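Local coordinates for suppressor protein MPT5 (Saccharomyces cerevisiae, PDB 5BZ1) that binds specific sequences in the 3' untranslated regions of target mRNAs through a Pumilio homology domain and so regulates gene expression after transcription, at residues Cys245-Ser248 / Phe252-Asn255; Val256-Ile261 / Leu322-Asp327; Leu312-Phe317 / Leu376-Thr381; Glu235-Leu240 / Met295-Thr300. All coordinates share one frame; numbering follows the deposited sequence.

In the fold
All four contacts lie toward the C-terminal end of the Pumilio homology domain. Interactions 1 and 2 are buried and share helix 253-273: the first secures its beginning within Pumilio 7, the second sets its next turns beside helix 318-326 of Pumilio 8. Both mix polar groups that read RNA bases with structural packing. Interaction 4 lies about 14 Å, between nearest atoms, from the RNA and is entirely apolar across its two segments; Phe260 of 256-261 packs against both its Phe237 and its Ile297. Interaction 3, the most peripheral and partly exposed, joins two loops through weak arginine bonds over an isoleucine contact, yet Phe317 still reaches the ribose of G2.

Interaction 1 of 4, residues Cys245-Ser248 / Phe252-Asn255; sequences CQLS and FSSN. With nucleotides of chain B.
The backbone passes from one short helical segment to the start of the next with Leu247 and Ser253 CA atoms 5.5 Å apart and those of Ser248 and Ser254 closing to 4.3 Å. Across this tight turn Ser253 OG donates to Leu247 O over 2.6 Å, meeting a lone pair in the carbonyl plane. The torsion that sets OG between its own backbone N and carbonyl carbon (chi1 54°) aims the short hydroxyl at that oxygen, while Leu247 CD2 rests against Ser253 CB. Serines suit both places because a short side chain puts a hydroxyl directly beside Leu247 O in one case and beside the RNA in the other; Ser248 O also lies close to Ser254 CB, at 3.3 Å. These residues belong to Pumilio 7, and Ser254, Asn255 and the later Glu258 occupy the positions by which a PUF repeat reads its base. Ser254 OG accepts from N2 of nucleotide G2 of chain B at 2.9 Å, a fairly straight bond (160°), and has Leu250 O and Lys251 O as two possible weak acceptors for its one proton. Asn255 brings its flat amide between neighbouring bases: its CG lies 3.4 Å from C4 of U3 of chain B, while OD1 approaches G2. Rotation of this amide is fixed by Phe252 O, which accepts from Asn255 ND2 at 3.2 Å and also from the Asn255 backbone N, both donors coming from the same face of the carbonyl. The Phe252 ring turns an edge to the RNA, with CD1 3.1 Å from O2 of U3.

Interaction 2 of 4, residues Val256-Ile261 / Leu322-Asp327; sequences VVEKFI and LQTLLD. With nucleotides of chain B.
Glu258 and Thr324 meet through their polar ends, the two side chains crossing at about a right angle so that Thr324 OG1 lies 2.8 Å from Glu258 OE2. The one hydroxyl proton can go to this oxygen or to Tyr320 O, so either may steady the threonine beside the glutamate. The other carboxylate oxygen turns to the RNA: Glu258 OE1 accepts from N1 of G2 of chain B over 2.6 Å (147°) and also from its N2, gripping the guanine by two adjacent donors. Such donors would probably favour the ionised carboxylate. One residue before Thr324, Gln323 NE2 donates to O4 of U1 of chain B over 2.9 Å, and its OE1 receives Lys391 NZ, which fixes which end of the amide faces the base. A threonine serves two layers here, for its CG2, anti to the backbone N (OG1 chi1 -71°), turns to Ile261 CG2 at 4.0 Å. The branched Ile261 offers the same methyl to Leu325 CD1 at 3.9 Å, and Phe305 of helix 288-307 touches both Ile261 and Leu325. Helices 256-261 and 322-326 run almost parallel, 9° apart with axes 9.5 Å from one another. This is the RNA-reading surface of a PUF domain, where helices of successive repeats stand side by side: Glu258 of Pumilio 7 reads G2 and Gln323 of Pumilio 8 reads U1, as PUF repeats commonly contact a single base.

Interaction 3 of 4, residues Leu312-Phe317 / Leu376-Thr381; sequences LIRDNF and LPSIKT. With nucleotides of chain B.
Ser378 OG is held by two groups, taking a weak bond from Arg314 NH2 at 3.3 Å (153°) and bonding to Leu375 O, three residues back. The guanidinium makes a second weak bond, bent to 126°, from Arg314 NH1 to Ser378 O, which lies at its edge near the plane. Over one face of the same flat group sits Ile379 CG2, 3.7 Å from Arg314 NH1; a bend at chi3 (-63°) folds the long chain back so that edge and face can both be used. Arg314 NH2 has a firmer partner in Asn310 OD1, and an arginine suits the spot because its several N-H groups can reach the 376-381 turn and also Asn310 of the short helix 309-312. A leucine here would probably leave Ser378 O, Ser378 OG and Asn310 OD1 without these donors and the two loops less firmly joined. Beside this, Ile313 CD1 meets Ile379 CD1 at 3.9 Å, the chains crossing at about a right angle, with Leu375 and Ile388 also against Ile313. Further along, Asp315 OD2 accepts from Phe317 N at 2.8 Å and from Gly318 N, capping the start of helix 318-326. Phe317 then sets CE1 3.4 Å from O2' of G2 of chain B. The contact thus joins a loop of Pumilio 8 to the one between helices 354-375 and 385-398, the C-terminal helices that flank the last repeat, as in other PUF domains.

Interaction 4 of 4, residues Glu235-Leu240 / Met295-Thr300; sequences ELFNRL and MNILLT
Phe237 reaches from its helix to Ile297 and Thr300 on the neighbouring one: the base of the side chain and the ring face meet Ile297, the tip meets Thr300. Its CB lies 4.0 Å from Ile297 CD1. Next out, CG and CD1 each come within 3.6 Å of Ile297 CG2, with CD2 and CE1 under the same methyl, which stands over the ring centre: a CH-pi contact, 3.6 Å from the centroid and only 13° off the ring normal. At the tip, CZ meets Thr300 CG2 at 3.9 Å, with CE2 alongside, this second methyl lying in the ring plane at the edge. With CG anti to the backbone N (chi1 -166°), the ring extends across to the neighbouring helix and slides along Ile297 in the opposite sense. Beta-branched residues suit both positions, since each projects a methyl close to its backbone. Thr300 OG1 donates to Asn296 O over 2.6 Å within its own helix, which fits with the methyl facing the phenyl edge. Phe260 of helix 253-273 touches both the Phe237 ring and Ile297, so the ring belongs to a larger apolar layer. An alanine here is likely to open a gap beside Ile297, taking away both the ring under its methyl and the edge against Thr300. Resting on methyl groups and an aromatic face, the attachment implies cohesion that depends on close fit of shapes, without directional polar bonds between the two segments.

Interaction 1 of 4, residues Cys245-Ser248 / Phe252-Asn255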
# COMPACT_ATOMS: atom_id res chain seq x y z
N CYS A 245 9.66 -20.92 -13.78
CA CYS A 245 10.98 -21.34 -13.32
C CYS A 245 11.94 -20.16 -13.19
O CYS A 245 12.63 -20.01 -12.18
CB CYS A 245 11.57 -22.41 -14.23
SG CYS A 245 13.27 -22.86 -13.79
N GLN A 246 11.99 -19.31 -14.22
CA GLN A 246 12.87 -18.15 -14.18
C GLN A 246 12.50 -17.17 -13.08
O GLN A 246 13.37 -16.66 -12.37
CB GLN A 246 12.90 -17.44 -15.53
CG GLN A 246 13.88 -16.27 -15.58
CD GLN A 246 15.28 -16.65 -15.09
OE1 GLN A 246 15.72 -16.20 -14.02
NE2 GLN A 246 15.97 -17.47 -15.87
N LEU A 247 11.20 -16.89 -12.93
CA LEU A 247 10.72 -15.98 -11.89
C LEU A 247 11.09 -16.50 -10.50
O LEU A 247 11.42 -15.72 -9.61
CB LEU A 247 9.20 -15.78 -12.01
CG LEU A 247 8.70 -15.00 -13.22
CD1 LEU A 247 7.19 -15.11 -13.36
CD2 LEU A 247 9.12 -13.53 -13.15
N SER A 248 11.03 -17.82 -10.34
CA SER A 248 11.43 -18.46 -9.09
C SER A 248 12.91 -18.27 -8.79
O SER A 248 13.33 -18.37 -7.63
CB SER A 248 11.11 -19.96 -9.16
OG SER A 248 9.73 -20.19 -9.28
N PHE A 252 13.58 -10.87 -6.32
CA PHE A 252 12.33 -10.28 -5.86
C PHE A 252 11.11 -11.15 -6.19
O PHE A 252 10.28 -11.40 -5.32
CB PHE A 252 12.17 -8.86 -6.41
CG PHE A 252 13.32 -7.95 -6.04
CD1 PHE A 252 13.48 -7.50 -4.74
CD2 PHE A 252 14.23 -7.54 -7.01
CE1 PHE A 252 14.54 -6.67 -4.39
CE2 PHE A 252 15.29 -6.70 -6.68
CZ PHE A 252 15.45 -6.27 -5.37
N SER A 253 11.00 -11.61 -7.43
CA SER A 253 9.86 -12.41 -7.85
C SER A 253 9.77 -13.77 -7.15
O SER A 253 8.68 -14.34 -7.05
CB SER A 253 9.85 -12.59 -9.37
OG SER A 253 11.08 -13.11 -9.83
N SER A 254 10.90 -14.29 -6.68
CA SER A 254 10.91 -15.58 -5.97
C SER A 254 9.98 -15.54 -4.76
O SER A 254 9.36 -16.55 -4.42
CB SER A 254 12.33 -15.97 -5.53
OG SER A 254 12.89 -15.03 -4.63
N ASN A 255 9.89 -14.38 -4.12
CA ASN A 255 9.00 -14.20 -2.97
C ASN A 255 7.53 -14.22 -3.39
O ASN A 255 6.67 -14.68 -2.63
CB ASN A 255 9.31 -12.89 -2.26
CG ASN A 255 10.72 -12.84 -1.73
OD1 ASN A 255 11.03 -13.41 -0.69
ND2 ASN A 255 11.60 -12.15 -2.46
P U B 3 18.40 -10.22 1.81
OP1 U B 3 19.22 -9.01 1.57
OP2 U B 3 18.33 -10.76 3.19
O5' U B 3 16.91 -9.94 1.30
C5' U B 3 16.10 -8.94 1.88
C4' U B 3 15.56 -8.00 0.83
O4' U B 3 14.81 -8.73 -0.17
C3' U B 3 14.60 -6.93 1.31
O3' U B 3 15.29 -5.84 1.90
C2' U B 3 13.85 -6.56 0.04
O2' U B 3 14.60 -5.66 -0.75
C1' U B 3 13.78 -7.92 -0.69
N1 U B 3 12.48 -8.60 -0.50
C2 U B 3 11.46 -8.24 -1.37
O2 U B 3 11.59 -7.40 -2.25
N3 U B 3 10.27 -8.90 -1.16
C4 U B 3 10.01 -9.85 -0.20
O4 U B 3 8.88 -10.35 -0.14
C5 U B 3 11.12 -10.17 0.65
C6 U B 3 12.30 -9.55 0.48
P G B 2 20.79 -14.98 3.58
OP1 G B 2 21.49 -13.73 3.95
OP2 G B 2 20.00 -15.72 4.60
O5' G B 2 19.82 -14.66 2.36
C5' G B 2 20.34 -14.24 1.12
C4' G B 2 19.25 -13.72 0.23
O4' G B 2 18.34 -14.79 -0.10
C3' G B 2 18.35 -12.66 0.85
O3' G B 2 18.93 -11.37 0.82
C2' G B 2 17.07 -12.79 0.04
O2' G B 2 17.18 -12.10 -1.20
C1' G B 2 17.03 -14.30 -0.24
N9 G B 2 16.15 -15.01 0.71
C8 G B 2 16.37 -15.29 2.04
N7 G B 2 15.37 -15.94 2.58
C5 G B 2 14.45 -16.11 1.56
C6 G B 2 13.17 -16.73 1.55
O6 G B 2 12.58 -17.30 2.47
N1 G B 2 12.58 -16.66 0.29
C2 G B 2 13.15 -16.06 -0.81
N2 G B 2 12.43 -16.09 -1.94
N3 G B 2 14.33 -15.47 -0.81
C4 G B 2 14.92 -15.53 0.40

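Interaction 2 of 4, residues Val256-Ile261 / Leu322-Asp327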
# COMPACT_ATOMS: atom_id res chain seq x y z
N VAL A 256 7.24 -13.71 -4.58
CA VAL A 256 5.89 -13.71 -5.10
C VAL A 256 5.45 -15.14 -5.42
O VAL A 256 4.31 -15.52 -5.15
CB VAL A 256 5.78 -12.83 -6.37
CG1 VAL A 256 4.35 -12.84 -6.90
CG2 VAL A 256 6.22 -11.41 -6.06
N VAL A 257 6.36 -15.92 -5.98
CA VAL A 257 6.10 -17.33 -6.29
C VAL A 257 5.76 -18.11 -5.02
O VAL A 257 4.79 -18.87 -4.99
CB VAL A 257 7.29 -17.99 -7.00
CG1 VAL A 257 7.03 -19.47 -7.22
CG2 VAL A 257 7.55 -17.30 -8.33
N GLU A 258 6.57 -17.93 -3.97
CA GLU A 258 6.34 -18.59 -2.69
C GLU A 258 4.97 -18.23 -2.10
O GLU A 258 4.24 -19.10 -1.63
CB GLU A 258 7.43 -18.23 -1.69
CG GLU A 258 8.81 -18.75 -2.03
CD GLU A 258 9.80 -18.52 -0.90
OE1 GLU A 258 10.44 -17.45 -0.87
OE2 GLU A 258 9.93 -19.42 -0.04
N LYS A 259 4.65 -16.94 -2.11
CA LYS A 259 3.37 -16.50 -1.56
C LYS A 259 2.22 -17.09 -2.37
O LYS A 259 1.19 -17.45 -1.80
CB LYS A 259 3.28 -14.97 -1.55
CG LYS A 259 2.02 -14.47 -0.86
CD LYS A 259 2.13 -13.00 -0.51
CE LYS A 259 1.01 -12.58 0.43
NZ LYS A 259 1.19 -13.09 1.81
N PHE A 260 2.40 -17.19 -3.68
CA PHE A 260 1.39 -17.76 -4.56
C PHE A 260 1.16 -19.23 -4.22
O PHE A 260 0.02 -19.68 -4.10
CB PHE A 260 1.83 -17.60 -6.02
CG PHE A 260 0.81 -18.06 -7.02
CD1 PHE A 260 -0.31 -17.28 -7.29
CD2 PHE A 260 0.97 -19.25 -7.71
CE1 PHE A 260 -1.26 -17.69 -8.22
CE2 PHE A 260 0.03 -19.67 -8.64
CZ PHE A 260 -1.09 -18.89 -8.89
N ILE A 261 2.25 -19.97 -4.06
CA ILE A 261 2.18 -21.39 -3.73
C ILE A 261 1.52 -21.63 -2.36
O ILE A 261 0.64 -22.48 -2.24
CB ILE A 261 3.58 -22.04 -3.78
CG1 ILE A 261 4.06 -22.11 -5.23
CG2 ILE A 261 3.55 -23.44 -3.17
CD1 ILE A 261 5.51 -22.56 -5.38
N LEU A 322 11.26 -24.02 -4.15
CA LEU A 322 11.21 -25.48 -4.15
C LEU A 322 10.89 -26.01 -2.76
O LEU A 322 10.02 -26.86 -2.59
CB LEU A 322 12.53 -26.06 -4.64
CG LEU A 322 12.65 -27.59 -4.58
CD1 LEU A 322 11.65 -28.26 -5.50
CD2 LEU A 322 14.07 -28.04 -4.92
N GLN A 323 11.61 -25.51 -1.75
CA GLN A 323 11.41 -25.91 -0.37
C GLN A 323 9.99 -25.62 0.12
O GLN A 323 9.41 -26.40 0.89
CB GLN A 323 12.42 -25.23 0.55
CG GLN A 323 13.83 -25.81 0.48
CD GLN A 323 14.78 -25.17 1.47
OE1 GLN A 323 14.60 -25.31 2.69
NE2 GLN A 323 15.78 -24.47 0.97
N THR A 324 9.42 -24.50 -0.32
CA THR A 324 8.06 -24.15 0.04
C THR A 324 7.06 -25.17 -0.52
O THR A 324 6.12 -25.57 0.16
CB THR A 324 7.71 -22.73 -0.43
OG1 THR A 324 8.42 -21.77 0.36
CG2 THR A 324 6.21 -22.46 -0.31
N LEU A 325 7.29 -25.59 -1.76
CA LEU A 325 6.42 -26.57 -2.40
C LEU A 325 6.57 -27.95 -1.77
O LEU A 325 5.62 -28.74 -1.76
CB LEU A 325 6.71 -26.64 -3.91
CG LEU A 325 5.77 -27.50 -4.75
CD1 LEU A 325 4.39 -26.87 -4.81
CD2 LEU A 325 6.31 -27.72 -6.16
N LEU A 326 7.76 -28.24 -1.25
CA LEU A 326 8.07 -29.57 -0.70
C LEU A 326 7.67 -29.73 0.77
O LEU A 326 7.60 -30.86 1.27
CB LEU A 326 9.57 -29.87 -0.86
CG LEU A 326 10.11 -30.13 -2.27
CD1 LEU A 326 11.61 -30.38 -2.24
CD2 LEU A 326 9.41 -31.31 -2.89
N ASP A 327 7.42 -28.62 1.45
CA ASP A 327 7.18 -28.64 2.89
C ASP A 327 5.83 -29.25 3.27
O ASP A 327 4.78 -28.65 3.05
CB ASP A 327 7.28 -27.22 3.46
CG ASP A 327 7.43 -27.20 4.97
OD1 ASP A 327 7.36 -28.28 5.60
OD2 ASP A 327 7.62 -26.10 5.53
P G B 2 20.79 -14.98 3.58
OP1 G B 2 21.49 -13.73 3.95
OP2 G B 2 20.00 -15.72 4.60
O5' G B 2 19.82 -14.66 2.36
C5' G B 2 20.34 -14.24 1.12
C4' G B 2 19.25 -13.72 0.23
O4' G B 2 18.34 -14.79 -0.10
C3' G B 2 18.35 -12.66 0.85
O3' G B 2 18.93 -11.37 0.82
C2' G B 2 17.07 -12.79 0.04
O2' G B 2 17.18 -12.10 -1.20
C1' G B 2 17.03 -14.30 -0.24
N9 G B 2 16.15 -15.01 0.71
C8 G B 2 16.37 -15.29 2.04
N7 G B 2 15.37 -15.94 2.58
C5 G B 2 14.45 -16.11 1.56
C6 G B 2 13.17 -16.73 1.55
O6 G B 2 12.58 -17.30 2.47
N1 G B 2 12.58 -16.66 0.29
C2 G B 2 13.15 -16.06 -0.81
N2 G B 2 12.43 -16.09 -1.94
N3 G B 2 14.33 -15.47 -0.81
C4 G B 2 14.92 -15.53 0.40
O5' U B 1 22.08 -18.84 5.32
C5' U B 1 23.20 -18.48 4.53
C4' U B 1 22.82 -18.25 3.10
O4' U B 1 22.49 -19.51 2.46
C3' U B 1 21.59 -17.39 2.87
O3' U B 1 21.87 -16.00 2.96
C2' U B 1 21.12 -17.83 1.48
O2' U B 1 21.88 -17.20 0.46
C1' U B 1 21.47 -19.32 1.50
N1 U B 1 20.31 -20.18 1.84
C2 U B 1 19.52 -20.61 0.80
O2 U B 1 19.73 -20.31 -0.37
N3 U B 1 18.45 -21.40 1.16
C4 U B 1 18.11 -21.79 2.44
O4 U B 1 17.12 -22.51 2.60
C5 U B 1 18.99 -21.31 3.47
C6 U B 1 20.04 -20.53 3.15

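Interaction 3 of 4, residues Leu312-Phe317 / Leu376-Thr381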
# COMPACT_ATOMS: atom_id res chain seq x y z
N LEU A 312 16.29 -25.48 -10.13
CA LEU A 312 15.70 -24.89 -8.93
C LEU A 312 16.42 -25.27 -7.63
O LEU A 312 16.67 -24.41 -6.78
CB LEU A 312 14.22 -25.27 -8.84
CG LEU A 312 13.30 -24.64 -9.90
CD1 LEU A 312 11.97 -25.36 -9.96
CD2 LEU A 312 13.09 -23.16 -9.60
N ILE A 313 16.77 -26.54 -7.48
CA ILE A 313 17.41 -27.03 -6.26
C ILE A 313 18.80 -26.42 -6.09
O ILE A 313 19.36 -26.40 -4.99
CB ILE A 313 17.51 -28.57 -6.26
CG1 ILE A 313 17.70 -29.11 -4.84
CG2 ILE A 313 18.63 -29.06 -7.19
CD1 ILE A 313 17.80 -30.62 -4.77
N ARG A 314 19.34 -25.89 -7.19
CA ARG A 314 20.71 -25.42 -7.27
C ARG A 314 20.78 -23.89 -7.22
O ARG A 314 21.84 -23.31 -6.98
CB ARG A 314 21.31 -25.92 -8.58
CG ARG A 314 22.73 -26.42 -8.50
CD ARG A 314 23.08 -27.21 -9.76
NE ARG A 314 22.25 -28.40 -9.90
CZ ARG A 314 22.56 -29.60 -9.40
NH1 ARG A 314 23.69 -29.76 -8.73
NH2 ARG A 314 21.74 -30.63 -9.58
N ASP A 315 19.64 -23.24 -7.45
CA ASP A 315 19.61 -21.79 -7.58
C ASP A 315 19.54 -21.06 -6.24
O ASP A 315 18.87 -21.53 -5.31
CB ASP A 315 18.45 -21.36 -8.48
CG ASP A 315 18.45 -19.88 -8.75
OD1 ASP A 315 19.14 -19.44 -9.70
OD2 ASP A 315 17.74 -19.14 -8.03
N ASN A 316 20.23 -19.93 -6.14
CA ASN A 316 20.30 -19.14 -4.91
C ASN A 316 18.94 -18.72 -4.38
O ASN A 316 18.76 -18.54 -3.17
CB ASN A 316 21.17 -17.89 -5.13
CG ASN A 316 22.64 -18.21 -5.26
OD1 ASN A 316 23.13 -19.17 -4.67
ND2 ASN A 316 23.36 -17.40 -6.03
N PHE A 317 17.98 -18.54 -5.28
CA PHE A 317 16.64 -18.11 -4.89
C PHE A 317 15.61 -19.20 -5.14
O PHE A 317 14.68 -19.37 -4.35
CB PHE A 317 16.26 -16.82 -5.63
CG PHE A 317 17.18 -15.67 -5.35
CD1 PHE A 317 17.34 -15.19 -4.06
CD2 PHE A 317 17.90 -15.07 -6.38
CE1 PHE A 317 18.19 -14.13 -3.79
CE2 PHE A 317 18.76 -14.01 -6.12
CZ PHE A 317 18.90 -13.54 -4.83
N LEU A 376 20.21 -35.05 -3.99
CA LEU A 376 20.90 -34.59 -2.78
C LEU A 376 22.44 -34.66 -2.80
O LEU A 376 23.10 -33.72 -2.36
CB LEU A 376 20.31 -35.27 -1.54
CG LEU A 376 18.92 -34.77 -1.14
CD1 LEU A 376 18.37 -35.53 0.06
CD2 LEU A 376 18.98 -33.28 -0.84
N PRO A 377 23.02 -35.77 -3.31
CA PRO A 377 24.49 -35.76 -3.36
C PRO A 377 25.06 -34.78 -4.39
O PRO A 377 26.25 -34.46 -4.32
CB PRO A 377 24.84 -37.20 -3.76
CG PRO A 377 23.61 -37.73 -4.41
CD PRO A 377 22.46 -37.08 -3.70
N SER A 378 24.23 -34.30 -5.32
CA SER A 378 24.70 -33.39 -6.36
C SER A 378 24.77 -31.93 -5.89
O SER A 378 25.28 -31.07 -6.61
CB SER A 378 23.84 -33.50 -7.62
OG SER A 378 22.52 -33.04 -7.39
N ILE A 379 24.25 -31.66 -4.70
CA ILE A 379 24.26 -30.32 -4.11
C ILE A 379 24.92 -30.31 -2.72
O ILE A 379 24.69 -29.39 -1.93
CB ILE A 379 22.84 -29.74 -3.99
CG1 ILE A 379 22.00 -30.57 -3.01
CG2 ILE A 379 22.17 -29.68 -5.35
CD1 ILE A 379 20.82 -29.82 -2.41
N LYS A 380 25.73 -31.33 -2.46
CA LYS A 380 26.42 -31.50 -1.17
C LYS A 380 27.17 -30.25 -0.72
O LYS A 380 27.25 -29.97 0.48
CB LYS A 380 27.39 -32.69 -1.27
CG LYS A 380 28.24 -32.93 -0.03
CD LYS A 380 29.39 -33.88 -0.33
CE LYS A 380 30.45 -33.83 0.76
NZ LYS A 380 29.92 -34.25 2.08
N THR A 381 27.69 -29.49 -1.68
CA THR A 381 28.42 -28.26 -1.41
C THR A 381 27.58 -27.18 -0.72
O THR A 381 28.02 -26.58 0.26
CB THR A 381 29.00 -27.66 -2.71
OG1 THR A 381 28.00 -27.68 -3.73
CG2 THR A 381 30.20 -28.46 -3.18
P G B 2 20.79 -14.98 3.58
OP1 G B 2 21.49 -13.73 3.95
OP2 G B 2 20.00 -15.72 4.60
O5' G B 2 19.82 -14.66 2.36
C5' G B 2 20.34 -14.24 1.12
C4' G B 2 19.25 -13.72 0.23
O4' G B 2 18.34 -14.79 -0.10
C3' G B 2 18.35 -12.66 0.85
O3' G B 2 18.93 -11.37 0.82
C2' G B 2 17.07 -12.79 0.04
O2' G B 2 17.18 -12.10 -1.20
C1' G B 2 17.03 -14.30 -0.24
N9 G B 2 16.15 -15.01 0.71
C8 G B 2 16.37 -15.29 2.04
N7 G B 2 15.37 -15.94 2.58
C5 G B 2 14.45 -16.11 1.56
C6 G B 2 13.17 -16.73 1.55
O6 G B 2 12.58 -17.30 2.47
N1 G B 2 12.58 -16.66 0.29
C2 G B 2 13.15 -16.06 -0.81
N2 G B 2 12.43 -16.09 -1.94
N3 G B 2 14.33 -15.47 -0.81
C4 G B 2 14.92 -15.53 0.40

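Interaction 4 of 4, residues Glu235-Leu240 / Met295-Thr300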
# COMPACT_ATOMS: atom_id res chain seq x y z
N GLU A 235 -5.60 -15.63 -13.41
CA GLU A 235 -5.08 -14.52 -14.20
C GLU A 235 -3.56 -14.43 -14.07
O GLU A 235 -2.85 -14.36 -15.08
CB GLU A 235 -5.71 -13.20 -13.75
CG GLU A 235 -5.53 -12.05 -14.72
CD GLU A 235 -6.64 -11.99 -15.75
OE1 GLU A 235 -7.79 -12.33 -15.41
OE2 GLU A 235 -6.36 -11.59 -16.90
N LEU A 236 -3.07 -14.43 -12.83
CA LEU A 236 -1.63 -14.42 -12.58
C LEU A 236 -0.96 -15.64 -13.20
O LEU A 236 0.06 -15.51 -13.87
CB LEU A 236 -1.33 -14.38 -11.08
CG LEU A 236 -1.51 -13.06 -10.34
CD1 LEU A 236 -1.02 -13.19 -8.91
CD2 LEU A 236 -0.78 -11.94 -11.05
N PHE A 237 -1.52 -16.82 -12.97
CA PHE A 237 -0.88 -18.03 -13.45
C PHE A 237 -0.85 -18.11 -14.97
O PHE A 237 0.13 -18.59 -15.54
CB PHE A 237 -1.53 -19.29 -12.86
CG PHE A 237 -0.71 -20.53 -13.06
CD1 PHE A 237 0.49 -20.69 -12.38
CD2 PHE A 237 -1.13 -21.52 -13.93
CE1 PHE A 237 1.26 -21.83 -12.57
CE2 PHE A 237 -0.36 -22.66 -14.12
CZ PHE A 237 0.83 -22.82 -13.44
N ASN A 238 -1.90 -17.64 -15.63
CA ASN A 238 -1.93 -17.62 -17.09
C ASN A 238 -0.83 -16.73 -17.67
O ASN A 238 -0.21 -17.07 -18.67
CB ASN A 238 -3.30 -17.16 -17.60
CG ASN A 238 -4.39 -18.18 -17.32
OD1 ASN A 238 -4.12 -19.34 -17.04
ND2 ASN A 238 -5.65 -17.74 -17.41
N ARG A 239 -0.59 -15.59 -17.02
CA ARG A 239 0.39 -14.62 -17.49
C ARG A 239 1.83 -15.04 -17.19
O ARG A 239 2.76 -14.58 -17.84
CB ARG A 239 0.11 -13.24 -16.89
CG ARG A 239 -0.22 -12.16 -17.91
CD ARG A 239 -0.09 -10.76 -17.33
NE ARG A 239 -0.06 -9.74 -18.38
CZ ARG A 239 1.00 -9.48 -19.14
NH1 ARG A 239 2.12 -10.18 -18.99
NH2 ARG A 239 0.94 -8.53 -20.07
N LEU A 240 2.00 -15.91 -16.20
CA LEU A 240 3.32 -16.22 -15.66
C LEU A 240 3.80 -17.66 -15.80
O LEU A 240 5.00 -17.92 -15.70
CB LEU A 240 3.37 -15.85 -14.18
CG LEU A 240 3.04 -14.40 -13.87
CD1 LEU A 240 2.90 -14.23 -12.38
CD2 LEU A 240 4.11 -13.49 -14.45
N MET A 295 -6.67 -26.16 -7.51
CA MET A 295 -6.22 -27.54 -7.63
C MET A 295 -5.45 -27.80 -8.92
O MET A 295 -4.37 -28.40 -8.90
CB MET A 295 -7.41 -28.50 -7.50
CG MET A 295 -7.91 -28.68 -6.07
SD MET A 295 -9.45 -29.63 -5.91
CE MET A 295 -9.60 -30.33 -7.55
N ASN A 296 -5.99 -27.34 -10.05
CA ASN A 296 -5.34 -27.52 -11.35
C ASN A 296 -4.01 -26.78 -11.46
O ASN A 296 -3.06 -27.27 -12.07
CB ASN A 296 -6.29 -27.10 -12.48
CG ASN A 296 -7.55 -27.94 -12.54
OD1 ASN A 296 -8.65 -27.45 -12.29
ND2 ASN A 296 -7.40 -29.22 -12.88
N ILE A 297 -3.95 -25.58 -10.87
CA ILE A 297 -2.75 -24.76 -10.90
C ILE A 297 -1.64 -25.37 -10.05
O ILE A 297 -0.47 -25.35 -10.43
CB ILE A 297 -3.05 -23.32 -10.42
CG1 ILE A 297 -4.00 -22.62 -11.39
CG2 ILE A 297 -1.76 -22.51 -10.27
CD1 ILE A 297 -4.45 -21.24 -10.93
N LEU A 298 -2.02 -25.91 -8.89
CA LEU A 298 -1.05 -26.54 -8.00
C LEU A 298 -0.41 -27.75 -8.67
O LEU A 298 0.81 -27.90 -8.68
CB LEU A 298 -1.72 -26.95 -6.68
CG LEU A 298 -0.83 -27.66 -5.65
CD1 LEU A 298 0.40 -26.82 -5.34
CD2 LEU A 298 -1.60 -27.97 -4.37
N LEU A 299 -1.25 -28.61 -9.26
CA LEU A 299 -0.77 -29.78 -9.98
C LEU A 299 0.14 -29.39 -11.14
O LEU A 299 1.19 -29.99 -11.35
CB LEU A 299 -1.95 -30.61 -10.50
CG LEU A 299 -2.85 -31.29 -9.47
CD1 LEU A 299 -3.97 -32.05 -10.15
CD2 LEU A 299 -2.03 -32.22 -8.60
N THR A 300 -0.26 -28.36 -11.88
CA THR A 300 0.54 -27.84 -12.99
C THR A 300 1.86 -27.26 -12.47
O THR A 300 2.91 -27.41 -13.10
CB THR A 300 -0.23 -26.76 -13.77
OG1 THR A 300 -1.52 -27.27 -14.13
CG2 THR A 300 0.53 -26.35 -15.02